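Local coordinates for protein prolyl endopeptidase (Myxococcus xanthus, PDB 2BKL) that probably hydrolyses oligopeptides on the carboxyl side of proline, and less readily of alanine, as a serine endopeptidase of the S9A family, at residues A320-V325 against L332-L337; A340-R345 against G363-L368; A556-D561 against M622-F627; L609-D614 against L642-A647. One frame throughout, in Å; residues are numbered along the deposited sequence.

In the fold
From the N terminus, contact 1 closes the short hairpin between strands 321-328 and 331-338. Contact 2, just after it, closes the excursion through strand 353-356 by bringing 340-345 against the start of the next propeller blade. The two adjoin in series, centres 8 Å apart. About 34 to 37 Å away between centres, on the other side of the chain's centre, contacts 3 and 4 lie in the alpha/beta-hydrolase part. These two cross: 556-561, 609-614, 622-627 and 642-647 alternate along the chain, so the helix in contact 3 belongs to the excursion that contact 4 closes. Contact 1 stays within one blade and contact 2 joins two; contacts 3 and 4 tie loop, helix and strands.

Contact 1 (A320-V325 against L332-L337); sequences ASLLSV and LSLEYL
A classic beta bulge interrupts the hairpin of strands 321-328 and 331-338: Leu323 and Ser324 both face Glu335. Leu323 N donates to Glu335 O at 2.8 Å, and Glu335 N gives its own hydrogen to Ser324 O at 3.0 Å, so the extra residue is accommodated between two bonds to one partner. Beyond it, toward the start of 320-325, Ser321 and Leu337 form a hydrogen-bonded pair. The Glu335 side chain runs extended to the bulge, where Ser324 OG donates to Glu335 OE1 at 2.9 Å, on the anti lone pair. The serine hydroxyl reaches it from between its backbone N and carbonyl carbon (chi1 70°), and Asn367 ND2 makes a weak hydrogen bond to Ser324 OG. Leu323 CD1 lies 3.8 Å from the other carboxylate oxygen, Glu335 OE2. An alanine in place of Glu335 is likely to cost Ser324 OG its carboxylate acceptor, leaving it the weak Asn367 bond, and to take away the carboxylate beside Leu323 CD1. On the opposite face of the sheet, Leu322 CD1 sits over the Tyr336 ring, 3.8 Å from its centroid and 13° off the normal, a CH-pi contact. Nearby, Val325 CG2 and Leu334 CD2 lie side by side at 3.8 Å. Leu322 and Val325 also touch Leu287 of strand 283-288, and Arg345 makes a cation-pi contact with Tyr336. Such a hairpin begins a four-stranded antiparallel blade, the repeating sheet of a beta-propeller.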
loop_
_atom_site.group_PDB
_atom_site.type_symbol
_atom_site.label_atom_id
_atom_site.label_comp_id
_atom_site.label_asym_id
_atom_site.label_seq_id
_atom_site.Cartn_x
_atom_site.Cartn_y
_atom_site.Cartn_z
ATOM N N ALA A 320 -9.812 21.378 -3.091
ATOM C CA ALA A 320 -9.038 20.209 -3.470
ATOM C C ALA A 320 -7.961 19.831 -2.450
ATOM O O ALA A 320 -7.404 20.714 -1.790
ATOM C CB ALA A 320 -8.372 20.441 -4.828
ATOM N N SER A 321 -7.686 18.545 -2.314
ATOM C CA SER A 321 -6.665 18.063 -1.394
ATOM C C SER A 321 -5.333 17.996 -2.116
ATOM O O SER A 321 -5.211 17.324 -3.130
ATOM C CB SER A 321 -7.007 16.676 -0.870
ATOM O OG SER A 321 -8.276 16.684 -0.228
ATOM N N LEU A 322 -4.309 18.656 -1.588
ATOM C CA LEU A 322 -2.984 18.619 -2.171
ATOM C C LEU A 322 -2.253 17.412 -1.623
ATOM O O LEU A 322 -2.098 17.295 -0.420
ATOM C CB LEU A 322 -2.227 19.915 -1.875
ATOM C CG LEU A 322 -0.787 19.971 -2.408
ATOM C CD1 LEU A 322 -0.730 19.744 -3.916
ATOM C CD2 LEU A 322 -0.112 21.253 -2.057
ATOM N N LEU A 323 -1.876 16.471 -2.499
ATOM C CA LEU A 323 -1.260 15.198 -2.077
ATOM C C LEU A 323 0.242 15.186 -2.156
ATOM O O LEU A 323 0.890 14.555 -1.327
ATOM C CB LEU A 323 -1.776 14.033 -2.931
ATOM C CG LEU A 323 -3.253 13.755 -2.993
ATOM C CD1 LEU A 323 -3.426 12.445 -3.802
ATOM C CD2 LEU A 323 -3.843 13.694 -1.612
ATOM N N SER A 324 0.816 15.802 -3.189
ATOM C CA SER A 324 2.262 15.752 -3.353
ATOM C C SER A 324 2.738 16.909 -4.207
ATOM O O SER A 324 1.964 17.516 -4.983
ATOM C CB SER A 324 2.721 14.454 -3.989
ATOM O OG SER A 324 2.333 14.391 -5.332
ATOM N N VAL A 325 4.015 17.180 -4.060
ATOM C CA VAL A 325 4.702 18.219 -4.792
ATOM C C VAL A 325 5.981 17.622 -5.279
ATOM O O VAL A 325 6.743 17.041 -4.496
ATOM C CB VAL A 325 5.080 19.404 -3.892
ATOM C CG1 VAL A 325 5.874 20.414 -4.685
ATOM C CG2 VAL A 325 3.864 20.014 -3.300
ATOM N N LEU A 332 7.282 23.623 -10.024
ATOM C CA LEU A 332 6.547 22.758 -9.098
ATOM C C LEU A 332 5.438 22.024 -9.826
ATOM O O LEU A 332 4.703 22.625 -10.583
ATOM C CB LEU A 332 5.940 23.599 -7.978
ATOM C CG LEU A 332 6.932 24.396 -7.119
ATOM C CD1 LEU A 332 6.154 25.210 -6.120
ATOM C CD2 LEU A 332 7.942 23.525 -6.423
ATOM N N SER A 333 5.309 20.726 -9.590
ATOM C CA SER A 333 4.176 19.928 -10.064
ATOM C C SER A 333 3.364 19.504 -8.853
ATOM O O SER A 333 3.884 18.894 -7.958
ATOM C CB SER A 333 4.629 18.721 -10.880
ATOM O OG SER A 333 3.503 18.066 -11.444
ATOM N N LEU A 334 2.093 19.875 -8.865
ATOM C CA LEU A 334 1.206 19.766 -7.704
ATOM C C LEU A 334 0.099 18.770 -8.052
ATOM O O LEU A 334 -0.696 18.979 -8.983
ATOM C CB LEU A 334 0.598 21.120 -7.369
ATOM C CG LEU A 334 1.549 22.324 -7.226
ATOM C CD1 LEU A 334 0.800 23.624 -7.104
ATOM C CD2 LEU A 334 2.372 22.117 -6.042
ATOM N N GLU A 335 0.012 17.710 -7.271
ATOM C CA GLU A 335 -0.996 16.672 -7.465
ATOM C C GLU A 335 -2.110 16.895 -6.453
ATOM O O GLU A 335 -1.908 16.756 -5.251
ATOM C CB GLU A 335 -0.400 15.285 -7.261
ATOM C CG GLU A 335 -1.375 14.141 -7.518
ATOM C CD GLU A 335 -0.886 12.805 -6.991
ATOM O OE1 GLU A 335 0.199 12.694 -6.389
ATOM O OE2 GLU A 335 -1.661 11.847 -7.136
ATOM N N TYR A 336 -3.281 17.233 -6.968
ATOM C CA TYR A 336 -4.513 17.484 -6.198
ATOM C C TYR A 336 -5.499 16.323 -6.390
ATOM O O TYR A 336 -5.452 15.611 -7.381
ATOM C CB TYR A 336 -5.183 18.770 -6.620
ATOM C CG TYR A 336 -4.468 20.017 -6.154
ATOM C CD1 TYR A 336 -4.696 20.552 -4.891
ATOM C CD2 TYR A 336 -3.547 20.651 -6.963
ATOM C CE1 TYR A 336 -4.049 21.711 -4.475
ATOM C CE2 TYR A 336 -2.893 21.751 -6.561
ATOM C CZ TYR A 336 -3.147 22.305 -5.313
ATOM O OH TYR A 336 -2.477 23.439 -4.884
ATOM N N LEU A 337 -6.384 16.161 -5.405
ATOM C CA LEU A 337 -7.524 15.277 -5.497
ATOM C C LEU A 337 -8.783 16.090 -5.323
ATOM O O LEU A 337 -8.933 16.787 -4.314
ATOM C CB LEU A 337 -7.444 14.218 -4.408
ATOM C CG LEU A 337 -7.955 12.824 -4.717
ATOM C CD1 LEU A 337 -7.108 12.156 -5.794
ATOM C CD2 LEU A 337 -7.970 11.973 -3.443
#

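Contact 2 (A340-R345 against G363-L368); sequences ATSEVR and GAASNL
Ser342 turns its hydroxyl onto the backbone of Ala365, donating from OG to Ala365 O at 2.9 Å. The donor lies in the carbonyl plane on a lone pair, with a C=O...donor angle of 119°. With OG placed between the serine's backbone N and carbonyl carbon (chi1 68°), the oxygen also comes within 3.6 Å of Ala365 CB. Val344, two residues on, sets its two methyls against successive residues of the other chain: CG2 faces Ser366 O at 3.4 Å, while CG1 meets Asn367 OD1 at 3.6 Å, the two side chains slanting across one another. Ser366 O is buried here and has no polar partner in the model. Segments 340-345 and 363-368 belong to adjacent blades of the beta-propeller, and side chains and bridging waters, rather than a ladder of backbone bonds, join them. Asn367 reaches back to the preceding blade, its OD1 bonded to Ser333 OG. At the other end Thr341 CG2 touches Gly363 O at 3.5 Å, and a water joins Thr341 OG1 to the same carbonyl.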
loop_
_atom_site.group_PDB
_atom_site.type_symbol
_atom_site.label_atom_id
_atom_site.label_comp_id
_atom_site.label_asym_id
_atom_site.label_seq_id
_atom_site.Cartn_x
_atom_site.Cartn_y
_atom_site.Cartn_z
ATOM N N ALA A 340 -11.915 12.708 -4.952
ATOM C CA ALA A 340 -11.227 11.427 -5.162
ATOM C C ALA A 340 -10.681 11.165 -6.567
ATOM O O ALA A 340 -10.265 10.031 -6.841
ATOM C CB ALA A 340 -12.103 10.269 -4.734
ATOM N N THR A 341 -10.656 12.183 -7.422
ATOM C CA THR A 341 -10.079 12.123 -8.753
ATOM C C THR A 341 -8.946 13.137 -8.857
ATOM O O THR A 341 -9.081 14.281 -8.458
ATOM C CB THR A 341 -11.206 12.441 -9.763
ATOM O OG1 THR A 341 -12.212 11.415 -9.685
ATOM C CG2 THR A 341 -10.718 12.424 -11.192
ATOM N N SER A 342 -7.831 12.742 -9.426
ATOM C CA SER A 342 -6.688 13.629 -9.385
ATOM C C SER A 342 -6.647 14.630 -10.539
ATOM O O SER A 342 -7.189 14.417 -11.625
ATOM C CB SER A 342 -5.389 12.883 -9.250
ATOM O OG SER A 342 -5.157 12.165 -10.413
ATOM N N GLU A 343 -6.011 15.747 -10.225
ATOM C CA GLU A 343 -5.717 16.824 -11.151
ATOM C C GLU A 343 -4.287 17.240 -10.885
ATOM O O GLU A 343 -3.860 17.303 -9.733
ATOM C CB GLU A 343 -6.660 18.013 -10.925
ATOM C CG GLU A 343 -6.334 19.241 -11.772
ATOM C CD GLU A 343 -7.462 20.231 -11.869
ATOM O OE1 GLU A 343 -8.353 20.018 -12.719
ATOM O OE2 GLU A 343 -7.443 21.232 -11.116
ATOM N N VAL A 344 -3.533 17.507 -11.938
ATOM C CA VAL A 344 -2.135 17.866 -11.807
ATOM C C VAL A 344 -1.939 19.282 -12.339
ATOM O O VAL A 344 -2.355 19.623 -13.437
ATOM C CB VAL A 344 -1.236 16.853 -12.530
ATOM C CG1 VAL A 344 0.239 17.276 -12.408
ATOM C CG2 VAL A 344 -1.453 15.455 -11.927
ATOM N N ARG A 345 -1.308 20.125 -11.519
ATOM C CA ARG A 345 -1.104 21.543 -11.831
ATOM C C ARG A 345 0.381 21.887 -11.777
ATOM O O ARG A 345 1.110 21.467 -10.859
ATOM C CB ARG A 345 -1.864 22.403 -10.827
ATOM C CG ARG A 345 -3.364 22.154 -10.799
ATOM C CD ARG A 345 -4.090 23.100 -9.875
ATOM N NE ARG A 345 -5.458 22.659 -9.631
ATOM C CZ ARG A 345 -6.199 23.028 -8.591
ATOM N NH1 ARG A 345 -5.730 23.841 -7.664
ATOM N NH2 ARG A 345 -7.435 22.558 -8.472
ATOM N N GLY A 363 -10.264 9.378 -14.691
ATOM C CA GLY A 363 -9.521 8.257 -14.138
ATOM C C GLY A 363 -8.574 8.731 -13.058
ATOM O O GLY A 363 -8.887 9.624 -12.291
ATOM N N ALA A 364 -7.383 8.123 -12.990
ATOM C CA ALA A 364 -6.373 8.446 -11.977
ATOM C C ALA A 364 -5.063 8.813 -12.663
ATOM O O ALA A 364 -4.563 8.078 -13.479
ATOM C CB ALA A 364 -6.130 7.298 -11.004
ATOM N N ALA A 365 -4.490 9.929 -12.283
ATOM C CA ALA A 365 -3.211 10.385 -12.824
ATOM C C ALA A 365 -2.191 10.535 -11.730
ATOM O O ALA A 365 -2.510 11.095 -10.673
ATOM C CB ALA A 365 -3.381 11.689 -13.547
ATOM N N SER A 366 -0.945 10.107 -11.967
ATOM C CA SER A 366 0.142 10.372 -11.052
ATOM C C SER A 366 0.595 11.825 -11.177
ATOM O O SER A 366 0.288 12.508 -12.158
ATOM C CB SER A 366 1.332 9.454 -11.334
ATOM O OG SER A 366 2.008 9.866 -12.530
ATOM N N ASN A 367 1.379 12.273 -10.208
ATOM C CA ASN A 367 2.085 13.527 -10.355
ATOM C C ASN A 367 3.123 13.366 -11.453
ATOM O O ASN A 367 3.485 12.249 -11.837
ATOM C CB ASN A 367 2.711 13.959 -9.030
ATOM C CG ASN A 367 2.932 15.461 -8.941
ATOM O OD1 ASN A 367 2.566 16.188 -9.823
ATOM N ND2 ASN A 367 3.473 15.918 -7.827
ATOM N N LEU A 368 3.610 14.474 -11.964
ATOM C CA LEU A 368 4.715 14.432 -12.894
ATOM C C LEU A 368 5.962 13.898 -12.217
ATOM O O LEU A 368 6.237 14.190 -11.048
ATOM C CB LEU A 368 4.985 15.803 -13.466
ATOM C CG LEU A 368 3.920 16.407 -14.364
ATOM C CD1 LEU A 368 4.365 17.790 -14.834
ATOM C CD2 LEU A 368 3.625 15.504 -15.539
HETATM O O HOH W 1 -11.253 9.061 -10.843
HETATM O O HOH W 2 -7.345 11.835 -12.736
#

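Contact 3 (A556-D561 against M622-F627); sequences AVPLLD and MHARKF
The irregular chain of 556-561 passes the first turns of helix 622-632, closest where the CA atoms of Leu560 and His623 are 5.3 Å apart. His623 fills the junction. Its ND1 accepts from Asp561 N at 3.0 Å with an N-H...acceptor angle of 164°, and the donor is only 9° out of the ring plane, which is consistent with ND1 carrying no proton. Leu559 CA covers one ring face in a CH-pi contact, 4.1 Å from the centroid, while Met622 CE lies over the opposite face; the imidazole is thus sandwiched and its rotation fixed. A leucine in place of His623 would probably leave the Asp561 amide without its acceptor and the loop less firmly held to the helix. Leu559 CD2 runs alongside the ring to 3.5 Å from His623 NE2, and this leucine also touches the bound N-[(benzyloxy)carbonyl]-L-alanyl-L-proline. Farther along the helix, Lys626 NZ meets the anti lone pair of Asp561 OD2 at 2.8 Å, a salt bridge; the same NZ also pairs with Glu28 and Asp22. Leu560 CD1 presses on Phe627 CB at 3.4 Å, the side chains crossing at about a right angle, and Pro558 CG packs on Ala624 CB at 3.9 Å. The loop follows strand 552-556, both Leu560 and Phe627 touch strand 607-613, and Phe627 also touches helix 534-545.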
loop_
_atom_site.group_PDB
_atom_site.type_symbol
_atom_site.label_atom_id
_atom_site.label_comp_id
_atom_site.label_asym_id
_atom_site.label_seq_id
_atom_site.Cartn_x
_atom_site.Cartn_y
_atom_site.Cartn_z
ATOM N N ALA A 556 -8.170 -10.578 3.401
ATOM C CA ALA A 556 -6.773 -10.850 3.062
ATOM C C ALA A 556 -5.812 -10.280 4.081
ATOM O O ALA A 556 -5.994 -9.166 4.600
ATOM C CB ALA A 556 -6.426 -10.294 1.676
ATOM N N VAL A 557 -4.771 -11.070 4.343
ATOM C CA VAL A 557 -3.641 -10.725 5.224
ATOM C C VAL A 557 -4.041 -9.749 6.329
ATOM O O VAL A 557 -3.497 -8.645 6.421
ATOM C CB VAL A 557 -2.424 -10.255 4.422
ATOM C CG1 VAL A 557 -1.776 -11.456 3.712
ATOM C CG2 VAL A 557 -2.748 -9.167 3.467
ATOM N N PRO A 558 -4.979 -10.146 7.185
ATOM C CA PRO A 558 -5.691 -9.179 8.035
ATOM C C PRO A 558 -5.144 -8.932 9.439
ATOM O O PRO A 558 -4.477 -9.802 10.029
ATOM C CB PRO A 558 -7.045 -9.821 8.180
ATOM C CG PRO A 558 -6.694 -11.347 8.295
ATOM C CD PRO A 558 -5.606 -11.481 7.257
ATOM N N LEU A 559 -5.513 -7.783 10.007
ATOM C CA LEU A 559 -5.496 -7.542 11.449
ATOM C C LEU A 559 -6.883 -7.806 11.993
ATOM O O LEU A 559 -7.854 -7.235 11.488
ATOM C CB LEU A 559 -5.113 -6.083 11.725
ATOM C CG LEU A 559 -3.679 -5.703 11.392
ATOM C CD1 LEU A 559 -3.479 -4.202 11.348
ATOM C CD2 LEU A 559 -2.709 -6.359 12.385
ATOM N N LEU A 560 -7.005 -8.658 13.031
ATOM C CA LEU A 560 -8.316 -9.031 13.574
ATOM C C LEU A 560 -8.388 -9.114 15.096
ATOM O O LEU A 560 -9.467 -8.926 15.637
ATOM C CB LEU A 560 -8.861 -10.321 12.923
ATOM C CG LEU A 560 -9.047 -10.271 11.419
ATOM C CD1 LEU A 560 -9.150 -11.633 10.786
ATOM C CD2 LEU A 560 -10.220 -9.435 11.033
ATOM N N ASP A 561 -7.286 -9.451 15.789
ATOM C CA ASP A 561 -7.238 -9.337 17.255
ATOM C C ASP A 561 -6.586 -8.003 17.583
ATOM O O ASP A 561 -5.351 -7.858 17.541
ATOM C CB ASP A 561 -6.472 -10.498 17.898
ATOM C CG ASP A 561 -6.396 -10.403 19.388
ATOM O OD1 ASP A 561 -6.648 -9.306 19.946
ATOM O OD2 ASP A 561 -6.065 -11.419 20.081
ATOM N N MET A 622 -1.123 -14.874 12.529
ATOM C CA MET A 622 -1.940 -15.461 13.594
ATOM C C MET A 622 -3.380 -14.898 13.582
ATOM O O MET A 622 -4.301 -15.572 13.995
ATOM C CB MET A 622 -1.294 -15.284 14.973
ATOM C CG MET A 622 -1.306 -13.877 15.538
ATOM S SD MET A 622 -2.832 -13.509 16.381
ATOM C CE MET A 622 -2.471 -11.965 17.182
ATOM N N HIS A 623 -3.567 -13.661 13.139
ATOM C CA HIS A 623 -4.875 -13.065 13.175
ATOM C C HIS A 623 -5.876 -13.878 12.365
ATOM O O HIS A 623 -6.959 -14.184 12.833
ATOM C CB HIS A 623 -4.865 -11.624 12.621
ATOM C CG HIS A 623 -4.076 -10.658 13.438
ATOM N ND1 HIS A 623 -4.601 -9.998 14.528
ATOM C CD2 HIS A 623 -2.785 -10.232 13.318
ATOM C CE1 HIS A 623 -3.677 -9.194 15.027
ATOM N NE2 HIS A 623 -2.566 -9.324 14.318
ATOM N N ALA A 624 -5.495 -14.248 11.151
ATOM C CA ALA A 624 -6.378 -15.010 10.283
ATOM C C ALA A 624 -6.642 -16.401 10.871
ATOM O O ALA A 624 -7.725 -16.927 10.772
ATOM C CB ALA A 624 -5.735 -15.104 8.906
ATOM N N ARG A 625 -5.645 -17.012 11.492
ATOM C CA ARG A 625 -5.863 -18.332 12.085
ATOM C C ARG A 625 -6.882 -18.280 13.211
ATOM O O ARG A 625 -7.820 -19.085 13.259
ATOM C CB ARG A 625 -4.563 -18.915 12.638
ATOM C CG ARG A 625 -3.446 -19.139 11.639
ATOM C CD ARG A 625 -2.323 -20.091 12.125
ATOM N NE ARG A 625 -1.453 -19.495 13.134
ATOM C CZ ARG A 625 -0.336 -18.809 12.914
ATOM N NH1 ARG A 625 0.079 -18.560 11.692
ATOM N NH2 ARG A 625 0.386 -18.356 13.943
ATOM N N LYS A 626 -6.695 -17.372 14.146
ATOM C CA LYS A 626 -7.616 -17.276 15.279
ATOM C C LYS A 626 -9.044 -16.923 14.822
ATOM O O LYS A 626 -10.027 -17.465 15.358
ATOM C CB LYS A 626 -7.126 -16.284 16.312
ATOM C CG LYS A 626 -5.810 -16.675 16.999
ATOM C CD LYS A 626 -5.669 -16.105 18.396
ATOM C CE LYS A 626 -5.730 -14.607 18.446
ATOM N NZ LYS A 626 -5.419 -14.081 19.827
ATOM N N PHE A 627 -9.164 -16.000 13.865
ATOM C CA PHE A 627 -10.479 -15.579 13.422
ATOM C C PHE A 627 -11.183 -16.700 12.690
ATOM O O PHE A 627 -12.362 -16.920 12.934
ATOM C CB PHE A 627 -10.376 -14.316 12.563
ATOM C CG PHE A 627 -11.697 -13.675 12.242
ATOM C CD1 PHE A 627 -12.363 -12.934 13.201
ATOM C CD2 PHE A 627 -12.283 -13.817 10.976
ATOM C CE1 PHE A 627 -13.539 -12.279 12.900
ATOM C CE2 PHE A 627 -13.485 -13.194 10.680
ATOM C CZ PHE A 627 -14.119 -12.450 11.637
HETATM O O HOH W 3 -3.240 -12.267 9.581
#

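Contact 4 (L609-D614 against L642-A647); sequences LMMAAD and LLRIEA
Strands 609-613 and 642-646 run parallel and exchange backbone bonds in regular alternation: Arg644 N donates to Met610 O at 2.9 Å, and Ala612 N to Arg644 O at 2.8 Å. The next rung is straight at the hydrogen, but Glu646 N approaches Ala612 O at 2.8 Å from 41° above the carbonyl plane; a further bond runs from Asp614 N to Glu646 O. On one face Leu609 CD1 lies 4.1 Å from Leu642 CB, and on the other Ala612 CB packs at 4.0 Å against Leu643 CD1. With CG between its backbone N and carbonyl carbon (chi1 69°), Asp614 brings OD2 to 3.3 Å from Ala647 CA. What fixes that carboxylate is the chain just beyond, where Asn648 N and Ala649 N are hydrogen-bonded to it. Arg644, extended from CG to NE, directs NH1 to Glu646 OE1 at 2.8 Å, a salt bridge in the guanidinium plane but from above the carboxylate plane. Its NE is held in turn by Asp666 of helix 657-674. The second strand is outermost in the mixed sheet of the alpha/beta-hydrolase domain, and helix 33-51 approaches it, Asn43 and Arg47 bonding to the Ile645 backbone. Helix 622-632 makes the beta-alpha-beta crossover between the strands and packs on Met610 and Leu643, while helix 657-674 lies across the face bearing Leu609 and Arg644.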
loop_
_atom_site.group_PDB
_atom_site.type_symbol
_atom_site.label_atom_id
_atom_site.label_comp_id
_atom_site.label_asym_id
_atom_site.label_seq_id
_atom_site.Cartn_x
_atom_site.Cartn_y
_atom_site.Cartn_z
ATOM N N LEU A 609 -13.836 -16.339 2.997
ATOM C CA LEU A 609 -12.576 -16.809 2.433
ATOM C C LEU A 609 -11.445 -15.927 2.978
ATOM O O LEU A 609 -11.397 -14.735 2.714
ATOM C CB LEU A 609 -12.593 -16.748 0.907
ATOM C CG LEU A 609 -11.307 -17.099 0.153
ATOM C CD1 LEU A 609 -10.812 -18.493 0.526
ATOM C CD2 LEU A 609 -11.477 -16.963 -1.360
ATOM N N MET A 610 -10.555 -16.533 3.765
ATOM C CA MET A 610 -9.407 -15.861 4.367
ATOM C C MET A 610 -8.243 -16.095 3.427
ATOM O O MET A 610 -7.837 -17.254 3.211
ATOM C CB MET A 610 -9.029 -16.594 5.648
ATOM C CG MET A 610 -9.587 -16.246 7.007
ATOM S SD MET A 610 -10.607 -14.882 7.152
ATOM C CE MET A 610 -9.707 -14.059 8.487
ATOM N N MET A 611 -7.639 -15.045 2.926
ATOM C CA MET A 611 -6.501 -15.153 2.022
ATOM C C MET A 611 -5.235 -14.754 2.749
ATOM O O MET A 611 -4.872 -13.572 2.862
ATOM C CB MET A 611 -6.687 -14.335 0.768
ATOM C CG MET A 611 -8.013 -14.574 0.163
ATOM S SD MET A 611 -8.335 -14.313 -1.580
ATOM C CE MET A 611 -6.986 -15.213 -2.433
ATOM N N ALA A 612 -4.534 -15.763 3.225
ATOM C CA ALA A 612 -3.338 -15.575 4.040
ATOM C C ALA A 612 -2.084 -15.848 3.224
ATOM O O ALA A 612 -2.130 -16.353 2.106
ATOM C CB ALA A 612 -3.396 -16.484 5.234
ATOM N N ALA A 613 -0.961 -15.425 3.787
ATOM C CA ALA A 613 0.360 -15.540 3.180
ATOM C C ALA A 613 1.309 -16.121 4.211
ATOM O O ALA A 613 1.378 -15.625 5.342
ATOM C CB ALA A 613 0.848 -14.192 2.734
ATOM N N ASP A 614 2.075 -17.127 3.810
ATOM C CA ASP A 614 2.930 -17.866 4.744
ATOM C C ASP A 614 4.155 -17.126 5.267
ATOM O O ASP A 614 4.707 -17.527 6.289
ATOM C CB ASP A 614 3.331 -19.248 4.200
ATOM C CG ASP A 614 4.280 -19.205 3.028
ATOM O OD1 ASP A 614 4.631 -18.100 2.556
ATOM O OD2 ASP A 614 4.711 -20.273 2.523
ATOM N N LEU A 642 -13.076 -20.581 5.128
ATOM C CA LEU A 642 -11.901 -21.230 4.580
ATOM C C LEU A 642 -10.666 -20.420 4.844
ATOM O O LEU A 642 -10.716 -19.198 4.710
ATOM C CB LEU A 642 -12.068 -21.430 3.063
ATOM C CG LEU A 642 -13.306 -22.203 2.603
ATOM C CD1 LEU A 642 -13.428 -22.208 1.102
ATOM C CD2 LEU A 642 -13.295 -23.618 3.118
ATOM N N LEU A 643 -9.565 -21.078 5.191
ATOM C CA LEU A 643 -8.274 -20.443 5.325
ATOM C C LEU A 643 -7.357 -20.937 4.208
ATOM O O LEU A 643 -6.898 -22.069 4.229
ATOM C CB LEU A 643 -7.666 -20.750 6.709
ATOM C CG LEU A 643 -6.249 -20.210 6.950
ATOM C CD1 LEU A 643 -6.198 -18.698 6.942
ATOM C CD2 LEU A 643 -5.688 -20.737 8.275
ATOM N N ARG A 644 -7.105 -20.082 3.233
ATOM C CA ARG A 644 -6.207 -20.358 2.127
ATOM C C ARG A 644 -4.842 -19.719 2.392
ATOM O O ARG A 644 -4.776 -18.501 2.567
ATOM C CB ARG A 644 -6.813 -19.767 0.886
ATOM C CG ARG A 644 -6.068 -20.059 -0.416
ATOM C CD ARG A 644 -6.524 -19.146 -1.536
ATOM N NE ARG A 644 -5.985 -19.482 -2.833
ATOM C CZ ARG A 644 -4.791 -19.116 -3.292
ATOM N NH1 ARG A 644 -3.951 -18.402 -2.579
ATOM N NH2 ARG A 644 -4.441 -19.499 -4.507
ATOM N N ILE A 645 -3.766 -20.497 2.415
ATOM C CA ILE A 645 -2.461 -19.970 2.734
ATOM C C ILE A 645 -1.592 -19.983 1.491
ATOM O O ILE A 645 -1.271 -21.050 0.958
ATOM C CB ILE A 645 -1.812 -20.758 3.887
ATOM C CG1 ILE A 645 -2.745 -20.818 5.126
ATOM C CG2 ILE A 645 -0.429 -20.167 4.236
ATOM C CD1 ILE A 645 -2.220 -21.753 6.256
ATOM N N GLU A 646 -1.219 -18.812 1.008
ATOM C CA GLU A 646 -0.377 -18.732 -0.174
ATOM C C GLU A 646 1.054 -19.066 0.198
ATOM O O GLU A 646 1.575 -18.537 1.176
ATOM C CB GLU A 646 -0.456 -17.318 -0.738
ATOM C CG GLU A 646 0.327 -17.055 -2.017
ATOM C CD GLU A 646 -0.412 -17.428 -3.285
ATOM O OE1 GLU A 646 -1.607 -17.078 -3.416
ATOM O OE2 GLU A 646 0.247 -17.991 -4.196
ATOM N N ALA A 647 1.682 -19.925 -0.601
ATOM C CA ALA A 647 3.040 -20.338 -0.349
ATOM C C ALA A 647 4.054 -19.311 -0.862
ATOM O O ALA A 647 3.806 -18.628 -1.847
ATOM C CB ALA A 647 3.299 -21.690 -0.987
#